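Local atomic coordinates of ATP-dependent Clp protease adapter protein ClpS 2 (Agrobacterium tumefaciens, PDB entry 4YJM), a protein that probably modulates the specificity of ClpAP-mediated, ATP-dependent protein degradation, acting as an N-degron adaptor that binds the N-terminal domain of the chaperone ClpA. Residues P35-F38 with V39-V42; F47-S50 with E51-R55; M58-A61 with H62-S66; V71-R74 with D75-E78. One frame throughout, in Å; residues are numbered along the deposited sequence.

Contact 1 of 4, residues P35-F38 with V39-V42; sequences PREF and VTVV
Val39 opens the first full turn of helix 36-47 by giving its N-H to the carbonyl of Pro35, the N-cap residue, at an N to O distance of 3.1 Å. Its CG2 branch, set beside its own backbone N, leans on the same oxygen at 3.6 Å from Pro35 O, so one carbonyl meets both the amide and a methyl of this buried residue. Thr40 repeats the scheme one step on with a polar branch. Its N is bonded to Arg36 O at 3.1 Å, and its OG1, also lying beside the backbone N, adds a weak bond to that oxygen. This is the N-terminal turn of a capped helix; as in other ClpS proteins, the N-degron pocket probably lies where this end of the helix faces helix 51-64, whose Met58 packs against Arg36, Val39 and Thr40. Val41 is held less firmly: its N-H is shared between Glu37 O and Phe38 O, both weak bonds. Its CG2 is wedged between its own N and carbonyl carbon and presses on Phe38 O at 3.0 Å, a tight approach. Val42 restores the regular pattern, with its N 3.0 Å from Phe38 O, and supplies the main aromatic contact. Its CG2 sits over one face of the Phe38 ring, 4.0 Å from the centroid and 26° off the normal, displaced toward the rim. With CG anti to the backbone N (chi1 -175°), Phe38 carries its ring forward across Val42, while Phe93 packs edge-to-face with it and Leu95 also touches its side chain.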
loop_
_atom_site.group_PDB
_atom_site.type_symbol
_atom_site.label_atom_id
_atom_site.label_comp_id
_atom_site.label_asym_id
_atom_site.label_seq_id
_atom_site.Cartn_x
_atom_site.Cartn_y
_atom_site.Cartn_z
ATOM N N PRO A 35 13.336 -2.484 -3.074
ATOM C CA PRO A 35 13.921 -1.183 -3.418
ATOM C C PRO A 35 12.922 -0.036 -3.411
ATOM O O PRO A 35 11.787 -0.170 -3.870
ATOM C CB PRO A 35 14.474 -1.396 -4.839
ATOM C CG PRO A 35 14.579 -2.865 -5.008
ATOM C CD PRO A 35 13.506 -3.474 -4.152
ATOM N N ARG A 36 13.390 1.103 -2.912
ATOM C CA ARG A 36 12.597 2.315 -2.797
ATOM C C ARG A 36 11.955 2.677 -4.145
ATOM O O ARG A 36 10.784 3.029 -4.216
ATOM C CB ARG A 36 13.504 3.443 -2.286
ATOM C CG ARG A 36 12.854 4.808 -2.098
ATOM C CD ARG A 36 13.768 5.770 -1.323
ATOM N NE ARG A 36 14.215 5.195 -0.053
ATOM C CZ ARG A 36 15.425 4.687 0.178
ATOM N NH1 ARG A 36 16.357 4.679 -0.767
ATOM N NH2 ARG A 36 15.705 4.187 1.372
ATOM N N GLU A 37 12.722 2.573 -5.216
ATOM C CA GLU A 37 12.247 2.987 -6.524
ATOM C C GLU A 37 11.203 2.014 -7.076
ATOM O O GLU A 37 10.356 2.414 -7.871
ATOM C CB GLU A 37 13.416 3.135 -7.494
ATOM C CG GLU A 37 14.281 4.347 -7.209
ATOM C CD GLU A 37 13.473 5.626 -7.116
ATOM O OE1 GLU A 37 12.451 5.742 -7.828
ATOM O OE2 GLU A 37 13.849 6.507 -6.317
ATOM N N PHE A 38 11.264 0.751 -6.654
ATOM C CA PHE A 38 10.235 -0.225 -7.018
ATOM C C PHE A 38 8.932 0.126 -6.334
ATOM O O PHE A 38 7.878 0.097 -6.963
ATOM C CB PHE A 38 10.635 -1.661 -6.649
ATOM C CG PHE A 38 9.637 -2.713 -7.114
ATOM C CD1 PHE A 38 9.548 -3.076 -8.465
ATOM C CD2 PHE A 38 8.798 -3.334 -6.215
ATOM C CE1 PHE A 38 8.617 -4.045 -8.888
ATOM C CE2 PHE A 38 7.867 -4.281 -6.631
ATOM C CZ PHE A 38 7.780 -4.639 -7.955
ATOM N N VAL A 39 8.987 0.464 -5.046
ATOM C CA VAL A 39 7.742 0.812 -4.325
ATOM C C VAL A 39 7.100 2.032 -4.948
ATOM O O VAL A 39 5.874 2.092 -5.062
ATOM C CB VAL A 39 7.983 1.057 -2.801
ATOM C CG1 VAL A 39 6.688 1.368 -2.045
ATOM C CG2 VAL A 39 8.619 -0.154 -2.189
ATOM N N THR A 40 7.897 3.018 -5.330
ATOM C CA THR A 40 7.368 4.194 -6.002
ATOM C C THR A 40 6.552 3.829 -7.251
ATOM O O THR A 40 5.445 4.350 -7.453
ATOM C CB THR A 40 8.500 5.156 -6.370
ATOM O OG1 THR A 40 8.952 5.808 -5.182
ATOM C CG2 THR A 40 8.042 6.215 -7.365
ATOM N N VAL A 41 7.052 2.914 -8.076
ATOM C CA VAL A 41 6.342 2.620 -9.314
ATOM C C VAL A 41 5.134 1.723 -9.019
ATOM O O VAL A 41 4.124 1.842 -9.696
ATOM C CB VAL A 41 7.275 1.989 -10.370
ATOM C CG1 VAL A 41 8.390 2.956 -10.693
ATOM C CG2 VAL A 41 7.899 0.696 -9.866
ATOM N N VAL A 42 5.189 0.902 -7.973
ATOM C CA VAL A 42 3.989 0.160 -7.558
ATOM C C VAL A 42 2.882 1.111 -7.085
ATOM O O VAL A 42 1.726 0.997 -7.502
ATOM C CB VAL A 42 4.293 -0.854 -6.459
ATOM C CG1 VAL A 42 3.005 -1.430 -5.852
ATOM C CG2 VAL A 42 5.139 -1.984 -7.041
#

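Contact 2 of 4, residues F47-S50 with E51-R55; sequences FRMS and EDTGR
Ser50 O accepts the N-H of Gly54 at an N to O distance of 2.9 Å in a nearly straight bond (167°), the first i to i+4 link of helix 51-64. Ser50 is the N-cap of that helix, and Arg48, just before it, leaves helix 36-47 with positive phi; the whole is a short connection between two consecutive helices, closed by a serine N-cap. The cap is reinforced by side chains. Ser50 OG, placed between its own backbone N and carbonyl carbon (chi1 68°), meets Thr53 OG1 at 3.0 Å in a hydrogen bond that either hydroxyl could donate, tying the cap residue to the first turn. The other branch of Thr53 is used for packing: its CG2 lies 3.6 Å from Met49 CG, the two side chains crossing at about a right angle. Met49 runs extended as far as SD, which lies 3.9 Å from Gly54 CA; only the terminal methyl is turned aside, at chi3. Met49 also touches Val69, and so joins the connection to strand 66-73. On the exposed side of the same turn, Glu51 and Arg55 form a salt bridge of charges alone, for Glu51 OE2, although 2.9 Å from Arg55 NH2, lies well out of the guanidinium plane.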
loop_
_atom_site.group_PDB
_atom_site.type_symbol
_atom_site.label_atom_id
_atom_site.label_comp_id
_atom_site.label_asym_id
_atom_site.label_seq_id
_atom_site.Cartn_x
_atom_site.Cartn_y
_atom_site.Cartn_z
ATOM N N PHE A 47 -2.154 2.798 -7.299
ATOM C CA PHE A 47 -2.899 3.809 -6.531
ATOM C C PHE A 47 -2.850 5.207 -7.145
ATOM O O PHE A 47 -3.390 6.160 -6.573
ATOM C CB PHE A 47 -2.378 3.852 -5.084
ATOM C CG PHE A 47 -2.460 2.560 -4.375
ATOM C CD1 PHE A 47 -3.643 2.160 -3.783
ATOM C CD2 PHE A 47 -1.360 1.737 -4.278
ATOM C CE1 PHE A 47 -3.724 1.001 -3.124
ATOM C CE2 PHE A 47 -1.441 0.533 -3.615
ATOM C CZ PHE A 47 -2.618 0.165 -3.014
ATOM N N ARG A 48 -2.225 5.346 -8.308
ATOM C CA ARG A 48 -2.143 6.616 -9.007
ATOM C C ARG A 48 -1.417 7.676 -8.158
ATOM O O ARG A 48 -1.624 8.869 -8.344
ATOM C CB ARG A 48 -3.552 7.089 -9.406
ATOM C CG ARG A 48 -4.306 6.078 -10.302
ATOM C CD ARG A 48 -5.717 6.543 -10.666
ATOM N NE ARG A 48 -5.711 7.814 -11.385
ATOM C CZ ARG A 48 -6.770 8.602 -11.530
ATOM N NH1 ARG A 48 -7.939 8.263 -11.004
ATOM N NH2 ARG A 48 -6.656 9.741 -12.200
ATOM N N MET A 49 -0.553 7.238 -7.251
ATOM C CA MET A 49 0.076 8.132 -6.276
ATOM C C MET A 49 1.371 8.749 -6.834
ATOM O O MET A 49 2.188 8.061 -7.455
ATOM C CB MET A 49 0.317 7.346 -4.969
ATOM C CG MET A 49 0.893 8.155 -3.868
ATOM S SD MET A 49 0.964 7.157 -2.396
ATOM C CE MET A 49 -0.764 7.270 -1.857
ATOM N N SER A 50 1.559 10.055 -6.665
ATOM C CA SER A 50 2.723 10.692 -7.275
ATOM C C SER A 50 4.004 10.302 -6.549
ATOM O O SER A 50 3.968 9.776 -5.422
ATOM C CB SER A 50 2.589 12.217 -7.265
ATOM O OG SER A 50 2.650 12.678 -5.929
ATOM N N GLU A 51 5.132 10.587 -7.183
ATOM C CA GLU A 51 6.426 10.306 -6.581
ATOM C C GLU A 51 6.582 10.940 -5.188
ATOM O O GLU A 51 6.853 10.234 -4.222
ATOM C CB GLU A 51 7.534 10.779 -7.507
ATOM C CG GLU A 51 8.902 10.346 -7.057
ATOM C CD GLU A 51 9.897 10.356 -8.182
ATOM O OE1 GLU A 51 9.682 9.602 -9.152
ATOM O OE2 GLU A 51 10.880 11.121 -8.100
ATOM N N ASP A 52 6.381 12.251 -5.074
ATOM C CA ASP A 52 6.543 12.948 -3.794
ATOM C C ASP A 52 5.651 12.370 -2.700
ATOM O O ASP A 52 6.100 12.124 -1.573
ATOM C CB ASP A 52 6.252 14.447 -3.949
ATOM C CG ASP A 52 7.322 15.170 -4.739
ATOM O OD1 ASP A 52 8.425 14.609 -4.914
ATOM O OD2 ASP A 52 7.065 16.308 -5.180
ATOM N N THR A 53 4.377 12.174 -3.016
ATOM C CA THR A 53 3.447 11.573 -2.068
ATOM C C THR A 53 3.879 10.160 -1.630
ATOM O O THR A 53 3.884 9.842 -0.428
ATOM C CB THR A 53 2.023 11.487 -2.659
ATOM O OG1 THR A 53 1.604 12.797 -3.076
ATOM C CG2 THR A 53 1.053 10.968 -1.617
ATOM N N GLY A 54 4.208 9.327 -2.604
ATOM C CA GLY A 54 4.754 7.998 -2.347
ATOM C C GLY A 54 5.940 8.004 -1.388
ATOM O O GLY A 54 6.011 7.179 -0.472
ATOM N N ARG A 55 6.876 8.936 -1.582
ATOM C CA ARG A 55 8.060 8.981 -0.739
ATOM C C ARG A 55 7.697 9.360 0.694
ATOM O O ARG A 55 8.341 8.913 1.641
ATOM C CB ARG A 55 9.095 9.970 -1.308
ATOM C CG ARG A 55 9.851 9.495 -2.562
ATOM C CD ARG A 55 10.793 10.595 -3.043
ATOM N NE ARG A 55 11.495 10.269 -4.281
ATOM C CZ ARG A 55 12.314 11.106 -4.910
ATOM N NH1 ARG A 55 12.535 12.319 -4.423
ATOM N NH2 ARG A 55 12.916 10.733 -6.031
#

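Contact 3 of 4, residues M58-A61 with H62-S66; sequences MMTA and HRFGS
Thr60 and Phe64 meet one turn apart at the end of helix 51-64, where Thr60 CG2 rests 3.8 Å from Phe64 CD2. The same ring atom lies 3.5 Å from Thr60 O, the carbonyl that also takes the N-H of Phe64, with N and O 2.8 Å apart. With CG anti to the carbonyl carbon and beside the backbone N (chi1 -69°), the Phe64 ring stands next to Thr60. The adjacent Arg63, itself poorly ordered, has its CG 3.6 Å above one ring face, over the centre. Beneath this surface layer the methyl of the buried Ala61 points away from the turn and meets Ala67 of strand 66-73; its CB passes Ser66 C at 4.0 Å. The whole is a helix C-terminus closed by glycine: Gly65, with positive phi, turns the chain into strand 66-73, and its N makes a short, bent bond of 2.6 Å to Ala61 O (133° at the hydrogen). Farther out, Thr60 OG1 bonds to Arg56 O, which fixes the threonine's rotation and presents CG2 to the phenylalanine. Gly65 is linked through its backbone to Asn30, and Ser66 packs on Met27 and Leu29 of strand 23-29.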
loop_
_atom_site.group_PDB
_atom_site.type_symbol
_atom_site.label_atom_id
_atom_site.label_comp_id
_atom_site.label_asym_id
_atom_site.label_seq_id
_atom_site.Cartn_x
_atom_site.Cartn_y
_atom_site.Cartn_z
ATOM N N MET A 58 6.324 6.077 2.301
ATOM C CA MET A 58 7.470 5.285 2.753
ATOM C C MET A 58 8.171 5.768 4.025
ATOM O O MET A 58 8.425 4.968 4.938
ATOM C CB MET A 58 8.443 5.228 1.627
ATOM C CG MET A 58 7.874 4.413 0.461
ATOM S SD MET A 58 9.154 4.059 -0.788
ATOM C CE MET A 58 9.047 5.510 -1.808
ATOM N N MET A 59 8.556 7.035 4.070
ATOM C CA MET A 59 9.136 7.584 5.286
ATOM C C MET A 59 8.250 7.272 6.475
ATOM O O MET A 59 8.742 6.942 7.547
ATOM C CB MET A 59 9.331 9.094 5.176
ATOM C CG MET A 59 10.520 9.516 4.340
ATOM S SD MET A 59 10.735 11.304 4.359
ATOM C CE MET A 59 11.121 11.596 6.085
ATOM N N THR A 60 6.937 7.357 6.289
ATOM C CA THR A 60 6.015 7.088 7.385
ATOM C C THR A 60 6.102 5.615 7.785
ATOM O O THR A 60 6.129 5.289 8.980
ATOM C CB THR A 60 4.550 7.444 7.015
ATOM O OG1 THR A 60 4.449 8.853 6.782
ATOM C CG2 THR A 60 3.589 7.072 8.129
ATOM N N ALA A 61 6.136 4.742 6.783
ATOM C CA ALA A 61 6.162 3.313 7.030
ATOM C C ALA A 61 7.476 2.957 7.747
ATOM O O ALA A 61 7.481 2.177 8.702
ATOM C CB ALA A 61 6.010 2.537 5.714
ATOM N N HIS A 62 8.574 3.566 7.311
ATOM C CA HIS A 62 9.875 3.366 7.962
ATOM C C HIS A 62 9.862 3.843 9.425
ATOM O O HIS A 62 10.470 3.227 10.309
ATOM C CB HIS A 62 10.965 4.097 7.201
ATOM C CG HIS A 62 12.321 3.896 7.793
ATOM N ND1 HIS A 62 13.047 2.742 7.607
ATOM C CD2 HIS A 62 13.061 4.684 8.606
ATOM C CE1 HIS A 62 14.192 2.836 8.261
ATOM N NE2 HIS A 62 14.224 4.004 8.876
ATOM N N ARG A 63 9.157 4.937 9.685
ATOM C CA ARG A 63 9.131 5.516 11.021
ATOM C C ARG A 63 8.207 4.735 11.959
ATOM O O ARG A 63 8.521 4.567 13.140
ATOM C CB ARG A 63 8.695 6.983 10.953
ATOM C CG ARG A 63 8.376 7.601 12.307
ATOM C CD ARG A 63 8.052 9.073 12.182
ATOM N NE ARG A 63 9.233 9.873 11.864
ATOM C CZ ARG A 63 10.016 10.460 12.766
ATOM N NH1 ARG A 63 9.760 10.349 14.064
ATOM N NH2 ARG A 63 11.064 11.164 12.367
ATOM N N PHE A 64 7.080 4.250 11.439
ATOM C CA PHE A 64 6.048 3.672 12.298
ATOM C C PHE A 64 5.804 2.174 12.089
ATOM O O PHE A 64 5.103 1.552 12.892
ATOM C CB PHE A 64 4.731 4.429 12.097
ATOM C CG PHE A 64 4.754 5.837 12.621
ATOM C CD1 PHE A 64 4.774 6.080 13.982
ATOM C CD2 PHE A 64 4.750 6.918 11.756
ATOM C CE1 PHE A 64 4.796 7.370 14.470
ATOM C CE2 PHE A 64 4.769 8.212 12.243
ATOM C CZ PHE A 64 4.792 8.435 13.600
ATOM N N GLY A 65 6.380 1.616 11.027
ATOM C CA GLY A 65 6.157 0.230 10.596
ATOM C C GLY A 65 5.149 0.045 9.457
ATOM O O GLY A 65 5.239 -0.899 8.661
ATOM N N SER A 66 4.174 0.946 9.372
ATOM C CA SER A 66 3.201 0.953 8.277
ATOM C C SER A 66 2.719 2.371 7.957
ATOM O O SER A 66 2.920 3.262 8.766
ATOM C CB SER A 66 2.000 0.101 8.646
ATOM O OG SER A 66 1.400 0.623 9.820
#

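Contact 4 of 4, residues V71-R74 with D75-E78; sequences VCER and DIAE
Arg74 is the hub here, and its closest side-chain neighbour across the junction is Glu78, one helical turn on. The two side chains lie side by side, pointing the same way, with Glu78 OE2 3.2 Å from Arg74 CG, so the carboxylate lies along the aliphatic part of the arginine. Charge meets charge more loosely: OE2 stays near the guanidinium plane at its edge, yet 4.0 Å from Arg74 NE, too far for a salt bridge. A water closes the gap. It lies in the guanidinium plane and bridges Arg74 and Glu78, accepting from Arg74 NE at 3.2 Å and donating to Glu78 OE1 at 2.7 Å; it also approaches OD1 of the poorly ordered Asp75 at 2.5 Å, a short distance to be taken with caution. Asp75 has its CG anti to the carbonyl carbon (chi1 -61°), which leaves OD2 3.9 Å from Glu73 OE2, a pair of like charges at the exposed helix start. Glu73 is the N-cap of helix 74-91. Its carbonyl O binds Ala77 N at 2.9 Å, and its extended side chain passes Ile76 at about a right angle, OE1 coming 3.5 Å from CD1 of that isoleucine. Arg74 O likewise receives Glu78 N. Behind the polar surface, Cys72 SG points into the new turn against Ala77, which packs in turn on Tyr24 and Val26 of the central strand. The joint is the strand-to-helix corner of a beta-alpha-beta crossover, in which helix 74-91 carries the chain from edge strand 66-73 to the parallel strand 97-101, with strand 23-29 between them.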
loop_
_atom_site.group_PDB
_atom_site.type_symbol
_atom_site.label_atom_id
_atom_site.label_comp_id
_atom_site.label_asym_id
_atom_site.label_seq_id
_atom_site.Cartn_x
_atom_site.Cartn_y
_atom_site.Cartn_z
ATOM N N VAL A 71 -8.176 4.917 1.768
ATOM C CA VAL A 71 -9.253 4.306 2.569
ATOM C C VAL A 71 -10.478 4.226 1.642
ATOM O O VAL A 71 -10.940 5.229 1.085
ATOM C CB VAL A 71 -9.590 5.113 3.811
ATOM C CG1 VAL A 71 -10.556 4.314 4.729
ATOM C CG2 VAL A 71 -8.324 5.577 4.573
ATOM N N CYS A 72 -10.964 3.003 1.404
ATOM C CA CYS A 72 -11.994 2.804 0.388
ATOM C C CYS A 72 -12.876 1.600 0.727
ATOM O O CYS A 72 -12.702 0.963 1.755
ATOM C CB CYS A 72 -11.361 2.618 -0.991
ATOM S SG CYS A 72 -10.209 1.233 -1.099
ATOM N N GLU A 73 -13.840 1.332 -0.138
ATOM C CA GLU A 73 -14.759 0.206 0.030
ATOM C C GLU A 73 -13.968 -1.095 0.226
ATOM O O GLU A 73 -12.932 -1.308 -0.415
ATOM C CB GLU A 73 -15.679 0.103 -1.208
ATOM C CG GLU A 73 -16.516 -1.175 -1.301
ATOM C CD GLU A 73 -17.373 -1.246 -2.568
ATOM O OE1 GLU A 73 -17.180 -0.413 -3.475
ATOM O OE2 GLU A 73 -18.240 -2.138 -2.652
ATOM N N ARG A 74 -14.465 -1.962 1.095
ATOM C CA ARG A 74 -13.708 -3.170 1.440
ATOM C C ARG A 74 -13.220 -3.958 0.221
ATOM O O ARG A 74 -12.052 -4.296 0.134
ATOM C CB ARG A 74 -14.579 -4.092 2.311
ATOM C CG ARG A 74 -13.826 -5.291 2.846
ATOM C CD ARG A 74 -14.745 -6.121 3.767
ATOM N NE ARG A 74 -15.797 -6.765 2.997
ATOM C CZ ARG A 74 -17.093 -6.655 3.253
ATOM N NH1 ARG A 74 -17.520 -5.928 4.279
ATOM N NH2 ARG A 74 -17.958 -7.280 2.475
ATOM N N ASP A 75 -14.118 -4.310 -0.703
ATOM C CA ASP A 75 -13.737 -5.091 -1.889
ATOM C C ASP A 75 -12.600 -4.452 -2.661
ATOM O O ASP A 75 -11.697 -5.142 -3.119
ATOM C CB ASP A 75 -14.939 -5.298 -2.841
ATOM C CG ASP A 75 -16.079 -6.070 -2.199
ATOM O OD1 ASP A 75 -15.830 -6.868 -1.273
ATOM O OD2 ASP A 75 -17.235 -5.884 -2.631
ATOM N N ILE A 76 -12.647 -3.128 -2.807
ATOM C CA ILE A 76 -11.644 -2.428 -3.575
ATOM C C ILE A 76 -10.328 -2.389 -2.802
ATOM O O ILE A 76 -9.266 -2.644 -3.378
ATOM C CB ILE A 76 -12.091 -1.007 -3.922
ATOM C CG1 ILE A 76 -13.434 -1.072 -4.662
ATOM C CG2 ILE A 76 -10.990 -0.296 -4.739
ATOM C CD1 ILE A 76 -14.060 0.279 -4.898
ATOM N N ALA A 77 -10.401 -2.149 -1.494
ATOM C CA ALA A 77 -9.195 -2.199 -0.646
ATOM C C ALA A 77 -8.477 -3.532 -0.761
ATOM O O ALA A 77 -7.239 -3.589 -0.935
ATOM C CB ALA A 77 -9.559 -1.929 0.809
ATOM N N GLU A 78 -9.250 -4.621 -0.693
ATOM C CA GLU A 78 -8.683 -5.969 -0.771
ATOM C C GLU A 78 -8.055 -6.197 -2.133
ATOM O O GLU A 78 -6.972 -6.759 -2.235
ATOM C CB GLU A 78 -9.743 -7.031 -0.491
ATOM C CG GLU A 78 -10.240 -7.029 0.948
ATOM C CD GLU A 78 -11.535 -7.789 1.182
ATOM O OE1 GLU A 78 -12.135 -8.302 0.231
ATOM O OE2 GLU A 78 -11.967 -7.878 2.360
HETATM O O HOH W 1 -14.820 -8.408 0.417
#

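Overall arrangement
The four contacts mark successive helix boundaries of one small domain: contacts 1 and 4 are helix starts, contact 2 joins the end of one helix to the start of the next, and contact 3 is a helix end. Contact 1 is partly buried, the others superficial. Contacts 2 and 3 are opposite ends of helix 51-64, and both meet contact 1, through Glu51 on Thr40 and through Met58 on Val39 and Thr40. Contact 4 stands apart, its centre about 22 Å from that of contact 1, across the middle of the chain. Chemistry follows place: valine and aromatic packing in contact 1, a hydroxyl pair in contact 2, a glycine-closed turn in contact 3, and water-bridged charges in contact 4.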